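Local atomic coordinates of penicillin-binding protein 1A (Mycobacterium tuberculosis, PDB entry 5CXW), a protein that builds peptidoglycan for the mycobacterial cell wall, polymerising glycan strands in one domain and cross-linking their peptides in the penicillin-sensitive transpeptidase domain described here. Residues 154-159 / 198-203; 101-106 / 167-172; 32-37 / 232-237; 63-68 / 75-80; 281-286 / 351-356. All coordinates share one frame; numbering follows the deposited sequence. Where two conformers were deposited one is given.

Interaction 1 of 5, residues 154-159 / 198-203; sequences SYYRLM and PNNGIV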
# COMPACT_ATOMS: atom_id res chain seq x y z
N SER A 154 6.59 19.85 -1.06
CA SER A 154 6.79 19.67 -2.50
C SER A 154 5.61 18.93 -3.12
O SER A 154 5.14 19.26 -4.21
CB SER A 154 8.04 18.81 -2.69
OG SER A 154 9.20 19.41 -2.10
N TYR A 155 5.12 17.91 -2.42
CA TYR A 155 4.00 17.08 -2.93
C TYR A 155 2.69 17.88 -2.91
O TYR A 155 1.82 17.66 -3.74
CB TYR A 155 3.94 15.67 -2.25
CG TYR A 155 4.73 14.76 -3.17
CD1 TYR A 155 6.13 14.80 -3.22
CD2 TYR A 155 4.09 13.98 -4.08
CE1 TYR A 155 6.84 14.07 -4.18
CE2 TYR A 155 4.75 13.25 -5.05
CZ TYR A 155 6.13 13.29 -5.11
OH TYR A 155 6.80 12.63 -6.10
N TYR A 156 2.50 18.76 -1.92
CA TYR A 156 1.35 19.70 -1.94
C TYR A 156 1.42 20.59 -3.17
O TYR A 156 0.43 20.73 -3.90
CB TYR A 156 1.31 20.55 -0.69
CG TYR A 156 0.05 20.45 0.10
CD1 TYR A 156 -0.13 19.45 1.00
CD2 TYR A 156 -0.97 21.39 -0.02
CE1 TYR A 156 -1.28 19.32 1.74
CE2 TYR A 156 -2.10 21.32 0.76
CZ TYR A 156 -2.27 20.26 1.61
OH TYR A 156 -3.39 20.19 2.43
N ARG A 157 2.58 21.19 -3.46
CA ARG A 157 2.73 22.00 -4.64
C ARG A 157 2.53 21.18 -5.92
O ARG A 157 1.99 21.70 -6.92
CB ARG A 157 4.09 22.73 -4.70
CG ARG A 157 4.31 23.78 -3.65
CD ARG A 157 5.54 24.60 -3.98
NE ARG A 157 5.66 25.78 -3.08
CZ ARG A 157 6.23 25.74 -1.86
NH1 ARG A 157 6.84 24.68 -1.40
NH2 ARG A 157 6.21 26.85 -1.09
N LEU A 158 3.03 19.95 -5.94
CA LEU A 158 2.84 19.14 -7.12
C LEU A 158 1.33 18.88 -7.36
O LEU A 158 0.84 19.02 -8.50
CB LEU A 158 3.55 17.83 -7.00
CG LEU A 158 3.41 16.90 -8.19
CD1 LEU A 158 3.91 17.47 -9.51
CD2 LEU A 158 4.10 15.58 -7.87
N MET A 159 0.63 18.52 -6.30
CA MET A 159 -0.83 18.31 -6.41
C MET A 159 -1.52 19.56 -6.91
O MET A 159 -2.41 19.46 -7.77
CB MET A 159 -1.41 17.88 -5.06
CG MET A 159 -2.94 17.98 -4.97
SD MET A 159 -3.49 17.57 -3.35
CE MET A 159 -2.93 19.06 -2.47
N PRO A 198 -12.12 15.13 -3.15
CA PRO A 198 -11.31 15.18 -1.93
C PRO A 198 -10.82 16.58 -1.67
O PRO A 198 -10.77 17.43 -2.61
CB PRO A 198 -10.10 14.32 -2.27
CG PRO A 198 -10.05 14.34 -3.73
CD PRO A 198 -11.39 14.55 -4.28
N ASN A 199 -10.44 16.87 -0.43
CA ASN A 199 -9.72 18.09 -0.19
C ASN A 199 -8.23 17.83 -0.31
O ASN A 199 -7.79 16.68 -0.55
CB ASN A 199 -10.14 18.75 1.13
CG ASN A 199 -9.70 18.01 2.34
OD1 ASN A 199 -8.79 17.18 2.29
ND2 ASN A 199 -10.34 18.32 3.48
N ASN A 200 -7.46 18.88 -0.14
CA ASN A 200 -6.03 18.81 -0.36
C ASN A 200 -5.28 17.82 0.48
O ASN A 200 -4.22 17.34 0.08
CB ASN A 200 -5.42 20.16 -0.15
CG ASN A 200 -5.83 21.17 -1.18
OD1 ASN A 200 -5.99 20.86 -2.34
ND2 ASN A 200 -6.00 22.43 -0.75
N GLY A 201 -5.81 17.44 1.62
CA GLY A 201 -5.14 16.45 2.46
C GLY A 201 -4.94 15.04 1.88
O GLY A 201 -4.21 14.25 2.43
N ILE A 202 -5.63 14.79 0.77
CA ILE A 202 -5.52 13.51 0.09
C ILE A 202 -4.04 13.19 -0.16
O ILE A 202 -3.66 12.03 -0.05
CB ILE A 202 -6.34 13.46 -1.19
CG1 ILE A 202 -6.29 12.02 -1.77
CG2 ILE A 202 -5.86 14.49 -2.26
CD1 ILE A 202 -7.27 11.73 -2.85
N VAL A 203 -3.24 14.17 -0.58
CA VAL A 203 -1.85 13.86 -0.97
C VAL A 203 -1.00 13.44 0.22
O VAL A 203 0.04 12.78 0.04
CB VAL A 203 -1.19 15.03 -1.77
CG1 VAL A 203 -0.97 16.30 -0.90
CG2 VAL A 203 0.11 14.59 -2.44
O HOH W 1 -5.00 22.42 2.52
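Met159, on helix 152-161, reaches across to Asn200, Ile202 and Val203 in the loop that follows helix 165-176, inside the helical part of the transpeptidase domain. Its CG stands anti to the backbone N (chi1 165°), which sends the chain from CB toward the loop. SD comes next, wedged among Val203 CG1 at 3.7 Å, Ile202 CG2 and the carbonyl oxygen of Asn200. A turn at chi3 (73°) then brings CE over one face of the Tyr156 ring, where it lies 3.9 Å from the ring plane, displaced toward the rim. The same methyl approaches Asn200 O to 3.3 Å and Asn200 OD1 to 3.6 Å. Tyr156 flanks it on the helix side: its CD1 packs 3.8 Å from Val203 CG1, while the phenol oxygen passes Asn200 CB. At that end a water lies in the ring plane, 2.8 Å from Tyr156 OH, and receives a weak bond from Asn200 ND2. No direct hydrogen bond crosses between the segments, so the evidence points to apolar contacts round the thioether of Met159, with a water bridging Tyr156 OH and, weakly, Asn200 ND2.

Interaction 2 of 5, residues 101-106 / 167-172; sequences VFALVA and QAVADA
Ala172 and Ala106 meet where helix 165-176 crosses helix 100-109 almost perpendicularly: the short axes pass 7.9 Å apart at an angle of 99°. The approach is consistent with the small residues at the crossing, and the tight part centres on the methyl of Ala172. Its CB lies 3.4 Å from Phe102 O, a carbonyl already engaged by Ala106 N in the helix. Val105 adds to the enclosure, CG1 standing 3.9 Å from Ala172 CB, and Ala106 CB closes in at 4.0 Å from the same carbon. Beside this methyl Val169 straddles Ala103. Its CG1 is anti to the backbone N (chi1 180°) and rests near Ala103 N, whereas CG2 meets Ala103 CB at 4.0 Å. Phe102 contributes mainly CB, for its ring leads away to pack on helix 211-222 and edge-to-face with Phe99.

Toward solvent the fit slackens. Ala168, partly exposed, reaches Ala106 CB with its carbonyl O at 3.6 Å, but the two methyls stay 4.3 Å apart. Farther round helix 165-176, the partly exposed Gln167 and Asp171 bond to each other, NE2 to OD1, approaching from above the carboxylate plane.

Helix 100-109 begins just after Ser97, the probable acyl-ester serine, and Ala103 is about 10 Å from that side chain. With methyls and valine branches making the interface and no hydrogen bond crossing it, close apposition of small apolar groups joins the two helices, while the Gln167–Asp171 pair of helix 165-176 takes no part in it.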
# COMPACT_ATOMS: atom_id res chain seq x y z
N VAL A 101 2.51 8.50 -3.87
CA VAL A 101 2.79 7.83 -5.14
C VAL A 101 1.65 8.06 -6.10
O VAL A 101 1.87 8.10 -7.30
CB VAL A 101 3.11 6.31 -5.01
CG1 VAL A 101 4.24 6.10 -4.05
CG2 VAL A 101 1.88 5.49 -4.66
N PHE A 102 0.42 8.25 -5.59
CA PHE A 102 -0.70 8.48 -6.52
C PHE A 102 -0.71 9.88 -7.08
O PHE A 102 -1.18 10.08 -8.21
CB PHE A 102 -2.05 8.10 -5.84
CG PHE A 102 -2.01 6.71 -5.34
CD1 PHE A 102 -1.76 5.66 -6.22
CD2 PHE A 102 -2.15 6.41 -4.01
CE1 PHE A 102 -1.65 4.35 -5.77
CE2 PHE A 102 -2.05 5.09 -3.56
CZ PHE A 102 -1.78 4.06 -4.44
N ALA A 103 -0.20 10.85 -6.32
CA ALA A 103 0.05 12.17 -6.89
C ALA A 103 1.09 12.10 -7.99
O ALA A 103 1.03 12.78 -9.01
CB ALA A 103 0.43 13.19 -5.86
N LEU A 104 2.10 11.27 -7.79
CA LEU A 104 3.12 11.11 -8.84
C LEU A 104 2.59 10.43 -10.08
O LEU A 104 2.86 10.86 -11.22
CB LEU A 104 4.30 10.37 -8.25
CG LEU A 104 5.52 10.23 -9.17
CD1 LEU A 104 6.05 11.52 -9.72
CD2 LEU A 104 6.63 9.48 -8.46
N VAL A 105 1.75 9.41 -9.88
CA VAL A 105 1.04 8.83 -11.00
C VAL A 105 0.30 9.90 -11.78
O VAL A 105 0.40 10.00 -13.02
CB VAL A 105 0.04 7.71 -10.61
CG1 VAL A 105 -0.77 7.27 -11.78
CG2 VAL A 105 0.78 6.49 -10.04
N ALA A 106 -0.50 10.68 -11.06
CA ALA A 106 -1.32 11.70 -11.70
C ALA A 106 -0.48 12.71 -12.50
O ALA A 106 -0.86 13.11 -13.61
CB ALA A 106 -2.11 12.47 -10.66
N GLN A 167 -8.60 16.11 -6.87
CA GLN A 167 -9.40 15.14 -7.61
C GLN A 167 -8.54 14.30 -8.53
O GLN A 167 -8.79 13.09 -8.73
CB GLN A 167 -10.49 15.81 -8.44
CG GLN A 167 -11.47 14.85 -9.11
CD GLN A 167 -12.31 14.09 -8.10
OE1 GLN A 167 -13.13 14.68 -7.35
NE2 GLN A 167 -12.08 12.79 -8.01
N ALA A 168 -7.49 14.88 -9.09
CA ALA A 168 -6.61 14.08 -10.00
C ALA A 168 -5.82 13.06 -9.22
O ALA A 168 -5.55 11.99 -9.76
CB ALA A 168 -5.65 14.95 -10.75
N VAL A 169 -5.49 13.36 -7.96
CA VAL A 169 -4.82 12.37 -7.10
C VAL A 169 -5.78 11.22 -6.77
O VAL A 169 -5.42 10.02 -6.90
CB VAL A 169 -4.30 13.01 -5.77
CG1 VAL A 169 -3.62 11.98 -4.90
CG2 VAL A 169 -3.40 14.20 -6.04
N ALA A 170 -7.02 11.57 -6.47
CA ALA A 170 -8.05 10.56 -6.20
C ALA A 170 -8.29 9.69 -7.43
O ALA A 170 -8.44 8.47 -7.31
CB ALA A 170 -9.37 11.20 -5.82
N ASP A 171 -8.39 10.31 -8.59
CA ASP A 171 -8.59 9.57 -9.84
C ASP A 171 -7.48 8.56 -10.07
O ASP A 171 -7.74 7.40 -10.41
CB ASP A 171 -8.69 10.52 -11.04
CG ASP A 171 -9.96 11.36 -11.05
OD1 ASP A 171 -10.91 11.16 -10.21
OD2 ASP A 171 -10.05 12.28 -11.90
N ALA A 172 -6.24 9.01 -9.94
CA ALA A 172 -5.11 8.09 -10.09
C ALA A 172 -5.12 6.93 -9.10
O ALA A 172 -4.84 5.75 -9.47
CB ALA A 172 -3.80 8.87 -9.98

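Interaction 3 of 5, residues 32-37 / 232-237; sequences VVTTTI and FVQKVV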
# COMPACT_ATOMS: atom_id res chain seq x y z
N VAL A 32 -14.79 -27.94 -1.93
CA VAL A 32 -13.35 -28.04 -1.75
C VAL A 32 -12.73 -26.81 -2.37
O VAL A 32 -12.75 -26.61 -3.57
CB VAL A 32 -12.81 -29.33 -2.39
CG1 VAL A 32 -11.27 -29.33 -2.34
CG2 VAL A 32 -13.47 -30.54 -1.72
N VAL A 33 -12.19 -25.95 -1.52
CA VAL A 33 -11.73 -24.61 -1.94
C VAL A 33 -10.21 -24.57 -1.84
O VAL A 33 -9.63 -25.07 -0.88
CB VAL A 33 -12.34 -23.53 -1.05
CG1 VAL A 33 -11.85 -22.13 -1.47
CG2 VAL A 33 -13.86 -23.64 -1.03
N THR A 34 -9.58 -24.13 -2.91
CA THR A 34 -8.16 -23.85 -2.91
C THR A 34 -8.00 -22.34 -2.84
O THR A 34 -8.57 -21.62 -3.64
CB THR A 34 -7.50 -24.37 -4.20
OG1 THR A 34 -7.78 -25.79 -4.37
CG2 THR A 34 -5.99 -24.21 -4.14
N THR A 35 -7.24 -21.85 -1.87
CA THR A 35 -7.05 -20.43 -1.74
C THR A 35 -5.78 -20.06 -2.44
O THR A 35 -4.97 -20.88 -2.83
CB THR A 35 -6.98 -19.93 -0.27
OG1 THR A 35 -5.69 -20.28 0.24
CG2 THR A 35 -8.09 -20.47 0.60
N THR A 36 -5.60 -18.74 -2.54
CA THR A 36 -4.42 -18.17 -3.17
C THR A 36 -3.21 -18.06 -2.25
O THR A 36 -2.11 -17.74 -2.70
CB THR A 36 -4.74 -16.76 -3.66
OG1 THR A 36 -5.30 -15.99 -2.60
CG2 THR A 36 -5.69 -16.76 -4.83
N ILE A 37 -3.45 -18.22 -0.95
CA ILE A 37 -2.42 -18.03 0.03
C ILE A 37 -1.20 -18.93 -0.28
O ILE A 37 -1.34 -20.10 -0.64
CB ILE A 37 -2.96 -18.30 1.46
CG1 ILE A 37 -4.13 -17.36 1.81
CG2 ILE A 37 -1.82 -18.14 2.45
CD1 ILE A 37 -3.78 -15.88 1.86
N PHE A 232 -8.91 -14.12 -3.17
CA PHE A 232 -8.44 -15.12 -2.23
C PHE A 232 -8.71 -16.57 -2.71
O PHE A 232 -8.12 -17.49 -2.19
CB PHE A 232 -9.16 -14.96 -0.87
CG PHE A 232 -8.83 -13.72 -0.11
CD1 PHE A 232 -9.47 -12.51 -0.43
CD2 PHE A 232 -7.88 -13.73 0.92
CE1 PHE A 232 -9.14 -11.32 0.25
CE2 PHE A 232 -7.59 -12.55 1.60
CZ PHE A 232 -8.22 -11.37 1.27
N VAL A 233 -9.60 -16.73 -3.67
CA VAL A 233 -10.04 -18.06 -4.13
C VAL A 233 -9.40 -18.35 -5.48
O VAL A 233 -9.57 -17.61 -6.46
CB VAL A 233 -11.55 -18.14 -4.24
CG1 VAL A 233 -11.92 -19.48 -4.89
CG2 VAL A 233 -12.25 -17.98 -2.87
N GLN A 234 -8.64 -19.45 -5.50
CA GLN A 234 -7.96 -19.97 -6.67
C GLN A 234 -8.81 -21.00 -7.41
O GLN A 234 -8.85 -21.01 -8.64
CB GLN A 234 -6.63 -20.61 -6.26
CG GLN A 234 -5.79 -21.22 -7.38
CD GLN A 234 -5.41 -20.17 -8.41
OE1 GLN A 234 -5.14 -18.98 -8.09
NE2 GLN A 234 -5.40 -20.57 -9.66
N LYS A 235 -9.49 -21.87 -6.68
CA LYS A 235 -10.22 -22.97 -7.34
C LYS A 235 -11.29 -23.47 -6.41
O LYS A 235 -11.16 -23.38 -5.17
CB LYS A 235 -9.25 -24.08 -7.73
CG LYS A 235 -9.89 -25.20 -8.56
CD LYS A 235 -8.81 -26.15 -9.09
CE LYS A 235 -9.35 -27.27 -9.94
NZ LYS A 235 -8.30 -28.30 -10.15
N VAL A 236 -12.41 -23.92 -6.98
CA VAL A 236 -13.49 -24.49 -6.17
C VAL A 236 -13.98 -25.75 -6.89
O VAL A 236 -14.25 -25.69 -8.08
CB VAL A 236 -14.68 -23.52 -6.06
CG1 VAL A 236 -15.77 -24.11 -5.16
CG2 VAL A 236 -14.23 -22.19 -5.46
N VAL A 237 -14.04 -26.85 -6.12
CA VAL A 237 -14.50 -28.15 -6.70
C VAL A 237 -15.56 -28.64 -5.74
O VAL A 237 -15.38 -28.56 -4.49
CB VAL A 237 -13.37 -29.17 -6.79
CG1 VAL A 237 -13.84 -30.47 -7.48
CG2 VAL A 237 -12.19 -28.61 -7.57
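This is an antiparallel strand pairing interrupted by a classic beta bulge, formed by strand 32-35 against strand 233-237 in a small three-stranded sheet, the contact's centre about 24 Å from the centre of the chain. Strand 32-35 lies at one edge and strand 243-246 at the other, with 233-237 between them. The short axes run at 162°, and the ladder is regular at the Val32 end, where Val32 and Val237 form a hydrogen-bonded pair. There Val32 N gives to Val237 O at 2.7 Å, nearly in line with the C=O bond, and Val237 N returns a bond to Val32 O.

Register then slips by one residue. Thr34 faces both Gln234 and Lys235, and its carbonyl takes two N-H groups: Gln234 N at 2.9 Å and Lys235 N at 3.2 Å. Thr34 N answers with a bond to Lys235 O.

Side chains follow the ladder. Thr34 and Lys235 lie alongside each other and point the same way, their CB atoms 4.0 Å apart, before the extended lysine leads off. Gln234, put out of step by the bulge, bends at chi2 (61°) and sets OE1 near Thr36 CG2. Val33 and Val236 lie on the face opposite Thr34 and Lys235, where Val236 packs against Leu15 and Phe19 of helix 2-19.

Past the strand end, Thr36 OG1 bonds chiefly to Val74 O, with His231 O as a further acceptor within hydrogen-bonding range. Its backbone completes the contact: Thr36 N meets Phe232 O at 2.8 Å, the donor standing 44° above the carbonyl plane.

Interaction 4 of 5, residues 63-68 / 75-80; sequences AVVSID and RAYYGG
Strands 60-67 and 74-78 run antiparallel, their short axes 165° apart and 4.6 Å at closest approach, with Val64 and Tyr78 exchanging two nearly straight backbone hydrogen bonds. They form a beta hairpin at one edge of the five-stranded antiparallel sheet at the heart of the transpeptidase domain. Strand 315-323 continues the sheet beyond 60-67.

A classic beta bulge marks the end nearer the turn, where Arg75 and Ala76 both face Ser66. The carbonyl of Ser66 is gripped twice from one face of its plane, by Arg75 N at 2.8 Å and by Ala76 N at 3.3 Å. Ser66 N answers Ala76 O at 2.9 Å.

On one sheet face Val64 and Tyr78 touch through their CB atoms, and Ala76 CB packs 3.6 Å from Ser66 OG, a hydroxyl bonded to Thr317. Val49 of helix 39-53 covers both Val64 and Tyr78. The opposite face carries Val65 and Tyr77 side by side: Val65 CG2 approaches CD1 of the Tyr77 ring obliquely, 3.8 Å away. The phenol oxygen of Tyr77 goes on to Asp87 and Gln90, and its ring stands edge-to-face with Phe232.

Beyond the ladder Asp68 and Arg75 make a salt bridge. With CG anti to the backbone N (chi1 -174°), Asp68 extends its carboxylate beside the arginine, the two flat groups turned 45° apart. A water accepts from Arg75 NE and gives a weak bond to Asp68 OD2. The direct link runs from Arg75 NH2 to the anti lone pair of Asp68 OD2, at 2.9 Å.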
# COMPACT_ATOMS: atom_id res chain seq x y z
N ALA A 63 -0.95 -4.98 10.40
CA ALA A 63 -1.60 -5.68 9.31
C ALA A 63 -0.65 -5.78 8.12
O ALA A 63 0.11 -4.82 7.87
CB ALA A 63 -2.87 -4.95 8.91
N VAL A 64 -0.69 -6.93 7.43
CA VAL A 64 0.18 -7.20 6.28
C VAL A 64 -0.63 -7.86 5.18
O VAL A 64 -1.36 -8.82 5.43
CB VAL A 64 1.30 -8.19 6.64
CG1 VAL A 64 2.27 -8.37 5.49
CG2 VAL A 64 2.08 -7.74 7.88
N VAL A 65 -0.57 -7.33 3.98
CA VAL A 65 -1.17 -7.97 2.81
C VAL A 65 -0.16 -8.02 1.68
O VAL A 65 0.47 -7.00 1.37
CB VAL A 65 -2.42 -7.21 2.34
CG1 VAL A 65 -3.05 -7.94 1.14
CG2 VAL A 65 -3.41 -7.13 3.47
N SER A 66 0.03 -9.22 1.09
CA SER A 66 0.91 -9.40 -0.02
C SER A 66 0.10 -9.92 -1.20
O SER A 66 -0.66 -10.94 -1.04
CB SER A 66 1.97 -10.44 0.31
OG SER A 66 2.79 -10.04 1.41
N ILE A 67 0.25 -9.26 -2.35
CA ILE A 67 -0.47 -9.60 -3.57
C ILE A 67 0.50 -9.87 -4.73
O ILE A 67 1.53 -9.18 -4.89
CB ILE A 67 -1.40 -8.44 -3.93
CG1 ILE A 67 -2.60 -8.48 -2.94
CG2 ILE A 67 -1.95 -8.56 -5.35
CD1 ILE A 67 -3.49 -7.29 -2.99
N ASP A 68 0.18 -10.91 -5.50
CA ASP A 68 0.88 -11.24 -6.73
C ASP A 68 0.48 -10.27 -7.86
O ASP A 68 -0.66 -10.29 -8.33
CB ASP A 68 0.53 -12.67 -7.11
CG ASP A 68 1.30 -13.18 -8.31
OD1 ASP A 68 1.95 -12.39 -9.03
OD2 ASP A 68 1.22 -14.44 -8.50
N ARG A 75 -1.39 -13.56 -1.57
CA ARG A 75 -0.39 -14.52 -1.16
C ARG A 75 -0.15 -14.59 0.34
O ARG A 75 0.32 -15.63 0.86
CB ARG A 75 0.95 -14.28 -1.85
CG ARG A 75 0.87 -14.32 -3.36
CD ARG A 75 0.33 -15.67 -3.81
NE ARG A 75 0.47 -15.82 -5.26
CZ ARG A 75 -0.31 -16.64 -6.01
NH1 ARG A 75 -1.26 -17.42 -5.48
NH2 ARG A 75 -0.11 -16.71 -7.34
N ALA A 76 -0.33 -13.47 1.03
CA ALA A 76 -0.17 -13.42 2.46
C ALA A 76 -1.15 -12.39 2.99
O ALA A 76 -1.38 -11.37 2.37
CB ALA A 76 1.24 -13.01 2.85
N TYR A 77 -1.70 -12.67 4.15
CA TYR A 77 -2.77 -11.84 4.73
C TYR A 77 -2.79 -12.05 6.24
O TYR A 77 -3.15 -13.15 6.74
CB TYR A 77 -4.13 -12.26 4.13
CG TYR A 77 -5.30 -11.37 4.48
CD1 TYR A 77 -5.59 -10.25 3.71
CD2 TYR A 77 -6.11 -11.63 5.60
CE1 TYR A 77 -6.66 -9.44 3.99
CE2 TYR A 77 -7.18 -10.82 5.88
CZ TYR A 77 -7.46 -9.73 5.06
OH TYR A 77 -8.51 -8.96 5.36
N TYR A 78 -2.35 -10.99 6.94
CA TYR A 78 -2.37 -10.94 8.35
C TYR A 78 -3.23 -9.74 8.74
O TYR A 78 -2.81 -8.58 8.52
CB TYR A 78 -0.94 -10.80 8.90
CG TYR A 78 -0.96 -10.73 10.44
CD1 TYR A 78 -0.98 -11.87 11.23
CD2 TYR A 78 -1.06 -9.50 11.08
CE1 TYR A 78 -1.03 -11.78 12.63
CE2 TYR A 78 -1.12 -9.40 12.44
CZ TYR A 78 -1.11 -10.53 13.22
OH TYR A 78 -1.18 -10.37 14.59
N GLY A 79 -4.39 -9.98 9.32
CA GLY A 79 -5.21 -8.87 9.85
C GLY A 79 -5.29 -8.80 11.36
O GLY A 79 -5.98 -7.94 11.90
N GLY A 80 -4.61 -9.72 12.04
CA GLY A 80 -4.75 -9.83 13.48
C GLY A 80 -4.60 -11.29 13.90
O GLY A 80 -4.62 -12.20 13.07
O HOH W 2 3.14 -15.40 -6.04

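Interaction 5 of 5, residues 281-286 / 351-356; sequences NLAGGR and TMDGAL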
# COMPACT_ATOMS: atom_id res chain seq x y z
N ASN A 281 16.75 -2.31 2.46
CA ASN A 281 16.97 -3.05 1.17
C ASN A 281 16.69 -4.54 1.44
O ASN A 281 17.09 -5.07 2.49
CB ASN A 281 18.45 -3.00 0.73
CG ASN A 281 19.10 -1.61 0.82
OD1 ASN A 281 19.37 -0.95 -0.28
ND2 ASN A 281 19.47 -1.16 2.10
N LEU A 282 16.07 -5.21 0.47
CA LEU A 282 15.76 -6.62 0.59
C LEU A 282 17.07 -7.42 0.54
O LEU A 282 18.13 -6.95 0.01
CB LEU A 282 14.83 -7.07 -0.54
CG LEU A 282 13.44 -6.38 -0.51
CD1 LEU A 282 12.52 -6.96 -1.56
CD2 LEU A 282 12.81 -6.50 0.89
N ALA A 283 17.01 -8.63 1.09
CA ALA A 283 18.18 -9.47 1.16
C ALA A 283 18.74 -9.90 -0.21
O ALA A 283 18.02 -10.01 -1.20
CB ALA A 283 17.87 -10.68 2.01
N GLY A 284 20.05 -10.15 -0.25
CA GLY A 284 20.69 -10.78 -1.40
C GLY A 284 20.74 -9.88 -2.63
O GLY A 284 20.76 -10.38 -3.76
N GLY A 285 20.76 -8.56 -2.40
CA GLY A 285 20.78 -7.58 -3.48
C GLY A 285 19.51 -7.46 -4.28
O GLY A 285 19.50 -6.96 -5.41
N ARG A 286 18.42 -7.94 -3.73
CA ARG A 286 17.18 -7.91 -4.48
C ARG A 286 16.65 -6.48 -4.57
O ARG A 286 16.41 -5.86 -3.54
CB ARG A 286 16.17 -8.84 -3.82
CG ARG A 286 14.92 -9.04 -4.63
CD ARG A 286 13.90 -9.87 -3.89
NE ARG A 286 14.37 -11.21 -3.54
CZ ARG A 286 14.26 -12.29 -4.34
NH1 ARG A 286 13.72 -12.23 -5.53
NH2 ARG A 286 14.65 -13.45 -3.88
N THR A 351 8.97 -9.93 5.67
CA THR A 351 7.92 -10.64 4.93
C THR A 351 8.36 -10.86 3.49
O THR A 351 8.22 -11.96 2.92
CB THR A 351 6.63 -9.82 4.97
OG1 THR A 351 6.16 -9.69 6.35
CG2 THR A 351 5.52 -10.54 4.15
N MET A 352 8.89 -9.79 2.88
CA MET A 352 9.31 -9.87 1.46
C MET A 352 10.46 -10.88 1.28
O MET A 352 10.38 -11.75 0.42
CB MET A 352 9.68 -8.50 0.90
CG MET A 352 8.44 -7.61 0.69
SD MET A 352 7.44 -8.10 -0.72
CE MET A 352 8.30 -7.32 -2.10
N ASP A 353 11.47 -10.75 2.12
CA ASP A 353 12.66 -11.62 2.06
C ASP A 353 12.21 -13.10 2.21
O ASP A 353 12.61 -13.99 1.45
CB ASP A 353 13.66 -11.26 3.17
CG ASP A 353 14.47 -9.99 2.88
OD1 ASP A 353 14.56 -9.59 1.68
OD2 ASP A 353 15.11 -9.49 3.83
N GLY A 354 11.38 -13.35 3.22
CA GLY A 354 10.86 -14.68 3.43
C GLY A 354 10.00 -15.24 2.31
O GLY A 354 10.11 -16.43 1.96
N ALA A 355 9.09 -14.42 1.79
CA ALA A 355 8.16 -14.85 0.77
C ALA A 355 8.87 -15.13 -0.52
O ALA A 355 8.46 -16.04 -1.25
CB ALA A 355 7.09 -13.79 0.55
N LEU A 356 9.95 -14.41 -0.81
CA LEU A 356 10.66 -14.50 -2.08
C LEU A 356 11.94 -15.36 -2.01
O LEU A 356 12.59 -15.60 -3.05
CB LEU A 356 11.04 -13.11 -2.54
CG LEU A 356 9.84 -12.20 -2.80
CD1 LEU A 356 10.32 -10.85 -3.26
CD2 LEU A 356 8.99 -12.85 -3.88
O HOH W 3 15.25 -10.74 -0.80
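Asp353 OD1 accepts from two donors: Ala283 N at 2.7 Å, and a water at 2.8 Å. The backbone N-H arrives on the syn side of the carboxylate, 29° out of plane, along a nearly straight bond of 165°. The same water gives its other hydrogen to Ala283 O and accepts from Arg286 NE at 2.9 Å, lying in the guanidinium plane, which makes the water a three-way bridge between Asp353 OD1, Ala283 O and Arg286 NE. Asp353 OD2 has a salt bridge to Lys349, whose ammonium also bonds Asn281 O.

Apolar contacts lie beside this polar cluster. Leu282 CD2 packs on Met352 CB at 3.7 Å. Arg286, bent at chi3 (-60°), lays one face of its guanidinium over Leu356 CB, which stands 3.7 Å from that plane, while its CD meets Leu356 CD1. Arg286 NH2 bonds Thr359 O.

The contact lies away from the active site and joins the loop before strand 289-296 to the C-terminal helix. Its chemistry implies that a carboxylate, probably ionised next to Lys349, holds the loop through one backbone N-H, with water carrying the indirect link to Arg286.

The five contacts fall into two groups. Interactions 1 and 2 have centres 9 Å apart and share a packing point, Val203 CG2 to Ala103 CB at 3.7 Å. They lie near the penicillin V pocket: the side chain of Tyr155 is about 8 Å from that of Ser97, the probable acyl-ester serine, and about 9 Å from the bound drug. In the second group interaction 4 touches both 3 and 5, which stay about 10 Å apart at their nearest atoms. Arg75 NH1 bonds Thr36 O of interaction 3 at 2.9 Å, and Ser66 OG packs 3.9 Å from Thr351 CG2 of interaction 5. The centres of interactions 1 and 3 are about 40 Å apart.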